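Local coordinates for protein glutaredoxin-glutathione complex (Polygonaceae, PDB 5KQA) that binds glutathione and probably catalyses glutathione-dependent thiol-disulfide exchange, as in other glutaredoxins of the thioredoxin fold, at residues 22-25 with 26-30; 109-113 with 114-118. One frame throughout, in Å; residues are numbered along the deposited sequence.

Contact 1 (22-25 with 26-30); sequences QLKM and ALQKA
Lys24, Met25 and Gln28 gather on one exposed face of helix 20-35. Gln28 lies side by side with Lys24, one turn earlier, and with Met25, three residues earlier. All three chains point the same way.

The amide of Gln28 is approached by two carbon atoms. CE of Lys24 lies 3.6 Å from Gln28 NE2. The terminal methyl CE of Met25 lies 3.6 Å from OE1 of Gln28 and is almost as near to NE2. The bends in the Met25 chain explain this. With CG beside the backbone N, the chain bends at chi2 (-61°) and again at chi3, and this turns the terminal methyl across the face to the Gln28 amide. Gln28 instead runs extended beyond CG, and its CG rests 3.5 Å from Lys24 O.

Lys24 O is a shared acceptor. It takes the helix bond from Gln28 N at 3.0 Å, and a water donates to it at 2.7 Å. The same water accepts a weak bond from Gln28 NE2. The amide is thus linked back to the carbonyl of the preceding turn.

Other side chains leave this face. CB of Ala26 sits 3.3 Å from Gln22 O, and Ala26 is buried against Ala77 of helix 75-86. Leu23 and Leu27 pack on the same helix, with Leu27 touching Ala81 and Trp85. Lys29 leads its amine away to a salt bridge with Glu72.

The regular backbone bonds, such as Leu27 N to Leu23 O, hold the turns together. Across the segments the outer side chains add van der Waals contact and one water bridge with a weak arm. The chemistry implies an amphipathic helix, whose apolar side packs on helix 75-86 and whose outer side, largely polar but including Met25, is exposed.

Contact 2 (109-113 with 114-118); sequences EKHRD and GKLVP
Lys115 folds back over Asp113 just after helix 104-112 ends. Its CB lies 3.3 Å from Asp113 OD1. CG comes closer, at 3.1 Å from Asp113 OD1, and also touches OD2. The two side chains cross at about a right angle here. The chain bends at chi2 and again at chi4 (-63°), which turns the amine back to the main chain. CE stays 4.1 Å from Asp113 O, and NZ beyond it donates to that oxygen at 2.8 Å. The carboxylate and the amine have opposite charges but remain beyond salt-bridge distance.

Asp113 OD1 accepts a bond from Lys115 N, which meets it from above the carboxylate plane. Lys115 N gives a second bond to Lys110 O, at 3.0 Å. Leu116 N bonds to this carbonyl too, from above its plane. On the inner side, CD2 of Leu116 rests 3.9 Å from His111 CB, and both residues pack on Leu56 and Leu60 of helix 48-60.

Gly114 has positive phi (80°) and reverses the chain, with a weak bond from its N to His111 O. Together with Lys115 N to Lys110 O, this is a Schellman motif, which ends helix 104-112 before helix 116-122.

In the fold
Both contacts are local and lie at the surface, on opposite sides of the chain's centre, with centres about 30 Å apart. Each has one buried touching residue. Contact 1 stays within a single helix, 20-35, and its backbone bonding is regular. Contact 2 joins helix 104-112 to helix 116-122, so its bonds across the segments are those of a helix end, with a lysine amine added; the outer side chains of contact 1 meet mainly by van der Waals contact. Their inner sides rest on helices 75-86 and 48-60 respectively. Neither includes a glutathione-pocket residue. Segment 109-113 lies on the helix that begins at Cys104, a pocket residue, with the Arg112 side chain about 10 Å from glutathione.

Contact 1 (22-25 with 26-30)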
loop_
_atom_site.group_PDB
_atom_site.type_symbol
_atom_site.label_atom_id
_atom_site.label_comp_id
_atom_site.label_asym_id
_atom_site.label_seq_id
_atom_site.Cartn_x
_atom_site.Cartn_y
_atom_site.Cartn_z
ATOM N N GLN A 22 17.365 -4.679 10.951
ATOM C CA GLN A 22 16.429 -5.290 10.015
ATOM C C GLN A 22 15.204 -4.415 9.810
ATOM O O GLN A 22 14.702 -4.281 8.689
ATOM C CB GLN A 22 16.009 -6.675 10.499
ATOM C CG GLN A 22 17.028 -7.750 10.186
ATOM C CD GLN A 22 16.675 -9.070 10.818
ATOM O OE1 GLN A 22 16.305 -9.125 11.993
ATOM N NE2 GLN A 22 16.772 -10.147 10.042
ATOM N N LEU A 23 14.725 -3.814 10.891
ATOM C CA LEU A 23 13.571 -2.920 10.801
ATOM C C LEU A 23 13.926 -1.688 9.983
ATOM O O LEU A 23 13.150 -1.246 9.142
ATOM C CB LEU A 23 13.080 -2.514 12.195
ATOM C CG LEU A 23 11.631 -2.016 12.276
ATOM C CD1 LEU A 23 11.001 -2.424 13.603
ATOM C CD2 LEU A 23 11.552 -0.501 12.087
ATOM N N LYS A 24 15.116 -1.151 10.230
ATOM C CA LYS A 24 15.615 0.008 9.498
ATOM C C LYS A 24 15.725 -0.264 7.992
ATOM O O LYS A 24 15.283 0.542 7.180
ATOM C CB LYS A 24 16.974 0.429 10.061
ATOM C CG LYS A 24 17.600 1.605 9.349
ATOM C CD LYS A 24 18.940 1.962 9.962
ATOM C CE LYS A 24 20.014 2.070 8.895
ATOM N NZ LYS A 24 21.302 2.568 9.456
ATOM N N MET A 25 16.336 -1.391 7.636
ATOM C CA MET A 25 16.461 -1.823 6.244
ATOM C C MET A 25 15.097 -2.049 5.589
ATOM O O MET A 25 14.866 -1.646 4.452
ATOM C CB MET A 25 17.288 -3.104 6.162
ATOM C CG MET A 25 18.753 -2.929 6.518
ATOM S SD MET A 25 19.593 -1.783 5.404
ATOM C CE MET A 25 19.545 -0.285 6.365
ATOM N N ALA A 26 14.199 -2.707 6.310
ATOM C CA ALA A 26 12.840 -2.922 5.822
ATOM C C ALA A 26 12.092 -1.597 5.578
ATOM O O ALA A 26 11.376 -1.452 4.590
ATOM C CB ALA A 26 12.070 -3.797 6.807
ATOM N N LEU A 27 12.244 -0.643 6.488
ATOM C CA LEU A 27 11.622 0.665 6.321
ATOM C C LEU A 27 12.167 1.364 5.080
ATOM O O LEU A 27 11.403 1.891 4.277
ATOM C CB LEU A 27 11.844 1.538 7.558
ATOM C CG LEU A 27 11.222 2.942 7.488
ATOM C CD1 LEU A 27 9.697 2.872 7.482
ATOM C CD2 LEU A 27 11.716 3.812 8.637
ATOM N N GLN A 28 13.490 1.374 4.925
ATOM C CA GLN A 28 14.095 1.949 3.724
ATOM C C GLN A 28 13.527 1.304 2.460
ATOM O O GLN A 28 13.174 2.001 1.508
ATOM C CB GLN A 28 15.624 1.806 3.760
ATOM C CG GLN A 28 16.281 2.799 4.729
ATOM C CD GLN A 28 17.801 2.684 4.802
ATOM O OE1 GLN A 28 18.446 2.128 3.908
ATOM N NE2 GLN A 28 18.376 3.215 5.878
ATOM N N LYS A 29 13.420 -0.023 2.461
ATOM C CA LYS A 29 12.847 -0.735 1.326
ATOM C C LYS A 29 11.417 -0.279 1.038
ATOM O O LYS A 29 11.061 -0.049 -0.114
ATOM C CB LYS A 29 12.864 -2.249 1.570
ATOM C CG LYS A 29 12.088 -3.032 0.522
ATOM C CD LYS A 29 12.291 -4.547 0.626
ATOM C CE LYS A 29 11.599 -5.278 -0.548
ATOM N NZ LYS A 29 12.020 -6.702 -0.683
ATOM N N ALA A 30 10.595 -0.174 2.082
ATOM C CA ALA A 30 9.188 0.219 1.929
ATOM C C ALA A 30 9.074 1.655 1.430
ATOM O O ALA A 30 8.252 1.958 0.565
ATOM C CB ALA A 30 8.443 0.061 3.240
HETATM O O HOH W 1 15.325 3.247 7.557
#

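Contact 2 (109-113 with 114-118)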
loop_
_atom_site.group_PDB
_atom_site.type_symbol
_atom_site.label_atom_id
_atom_site.label_comp_id
_atom_site.label_asym_id
_atom_site.label_seq_id
_atom_site.Cartn_x
_atom_site.Cartn_y
_atom_site.Cartn_z
ATOM N N GLU A 109 -13.694 4.385 1.562
ATOM C CA GLU A 109 -14.155 5.691 2.050
ATOM C C GLU A 109 -13.831 6.820 1.065
ATOM O O GLU A 109 -14.674 7.678 0.794
ATOM C CB GLU A 109 -13.541 6.000 3.421
ATOM C CG GLU A 109 -13.784 7.409 3.920
ATOM C CD GLU A 109 -12.797 7.831 5.018
ATOM O OE1 GLU A 109 -12.306 6.942 5.759
ATOM O OE2 GLU A 109 -12.508 9.052 5.133
ATOM N N LYS A 110 -12.613 6.821 0.528
ATOM C CA LYS A 110 -12.209 7.846 -0.434
ATOM C C LYS A 110 -12.944 7.705 -1.765
ATOM O O LYS A 110 -13.200 8.690 -2.451
ATOM C CB LYS A 110 -10.696 7.786 -0.675
ATOM C CG LYS A 110 -9.852 7.908 0.593
ATOM C CD LYS A 110 -9.766 9.348 1.093
ATOM C CE LYS A 110 -8.778 9.470 2.258
ATOM N NZ LYS A 110 -8.378 10.883 2.559
ATOM N N HIS A 111 -13.263 6.475 -2.141
ATOM C CA HIS A 111 -14.010 6.237 -3.367
ATOM C C HIS A 111 -15.428 6.778 -3.186
ATOM O O HIS A 111 -16.002 7.399 -4.078
ATOM C CB HIS A 111 -14.022 4.752 -3.690
ATOM C CG HIS A 111 -14.718 4.406 -4.975
ATOM N ND1 HIS A 111 -14.463 5.060 -6.163
ATOM C CD2 HIS A 111 -15.639 3.458 -5.253
ATOM C CE1 HIS A 111 -15.202 4.524 -7.119
ATOM N NE2 HIS A 111 -15.918 3.547 -6.599
ATOM N N ARG A 112 -15.963 6.564 -1.993
ATOM C CA ARG A 112 -17.313 6.976 -1.651
ATOM C C ARG A 112 -17.479 8.505 -1.659
ATOM O O ARG A 112 -18.519 9.008 -2.079
ATOM C CB ARG A 112 -17.678 6.397 -0.285
ATOM C CG ARG A 112 -19.096 6.667 0.167
ATOM C CD ARG A 112 -19.436 5.847 1.419
ATOM N NE ARG A 112 -18.660 6.261 2.588
ATOM C CZ ARG A 112 -17.752 5.504 3.205
ATOM N NH1 ARG A 112 -17.496 4.268 2.774
ATOM N NH2 ARG A 112 -17.105 5.986 4.262
ATOM N N ASP A 113 -16.462 9.248 -1.218
ATOM C CA ASP A 113 -16.611 10.697 -1.123
ATOM C C ASP A 113 -16.020 11.427 -2.339
ATOM O O ASP A 113 -15.910 12.650 -2.346
ATOM C CB ASP A 113 -16.008 11.215 0.199
ATOM C CG ASP A 113 -14.480 11.267 0.200
ATOM O OD1 ASP A 113 -13.832 10.649 -0.671
ATOM O OD2 ASP A 113 -13.919 11.934 1.104
ATOM N N GLY A 114 -15.661 10.670 -3.370
ATOM C CA GLY A 114 -15.256 11.252 -4.638
ATOM C C GLY A 114 -13.827 11.757 -4.704
ATOM O O GLY A 114 -13.454 12.450 -5.649
ATOM N N LYS A 115 -13.017 11.408 -3.711
ATOM C CA LYS A 115 -11.652 11.929 -3.622
ATOM C C LYS A 115 -10.594 11.032 -4.270
ATOM O O LYS A 115 -9.514 11.502 -4.619
ATOM C CB LYS A 115 -11.282 12.165 -2.156
ATOM C CG LYS A 115 -12.169 13.194 -1.456
ATOM C CD LYS A 115 -12.029 14.572 -2.081
ATOM C CE LYS A 115 -13.086 15.526 -1.546
ATOM N NZ LYS A 115 -14.448 15.058 -1.915
ATOM N N LEU A 116 -10.903 9.749 -4.418
ATOM C CA LEU A 116 -9.906 8.757 -4.835
ATOM C C LEU A 116 -9.373 8.971 -6.254
ATOM O O LEU A 116 -8.162 8.964 -6.473
ATOM C CB LEU A 116 -10.490 7.343 -4.718
ATOM C CG LEU A 116 -9.538 6.170 -4.940
ATOM C CD1 LEU A 116 -8.362 6.282 -4.000
ATOM C CD2 LEU A 116 -10.256 4.830 -4.741
ATOM N N VAL A 117 -10.271 9.142 -7.218
ATOM C CA VAL A 117 -9.838 9.305 -8.611
ATOM C C VAL A 117 -8.974 10.557 -8.813
ATOM O O VAL A 117 -7.946 10.487 -9.488
ATOM C CB VAL A 117 -11.046 9.338 -9.574
ATOM C CG1 VAL A 117 -10.617 9.755 -10.982
ATOM C CG2 VAL A 117 -11.698 7.964 -9.609
ATOM N N PRO A 118 -9.378 11.702 -8.235
ATOM C CA PRO A 118 -8.524 12.892 -8.335
ATOM C C PRO A 118 -7.156 12.691 -7.675
ATOM O O PRO A 118 -6.165 13.195 -8.199
ATOM C CB PRO A 118 -9.329 13.976 -7.598
ATOM C CG PRO A 118 -10.757 13.513 -7.700
ATOM C CD PRO A 118 -10.681 12.009 -7.609
HETATM O O HOH W 2 -13.471 8.267 -6.662
#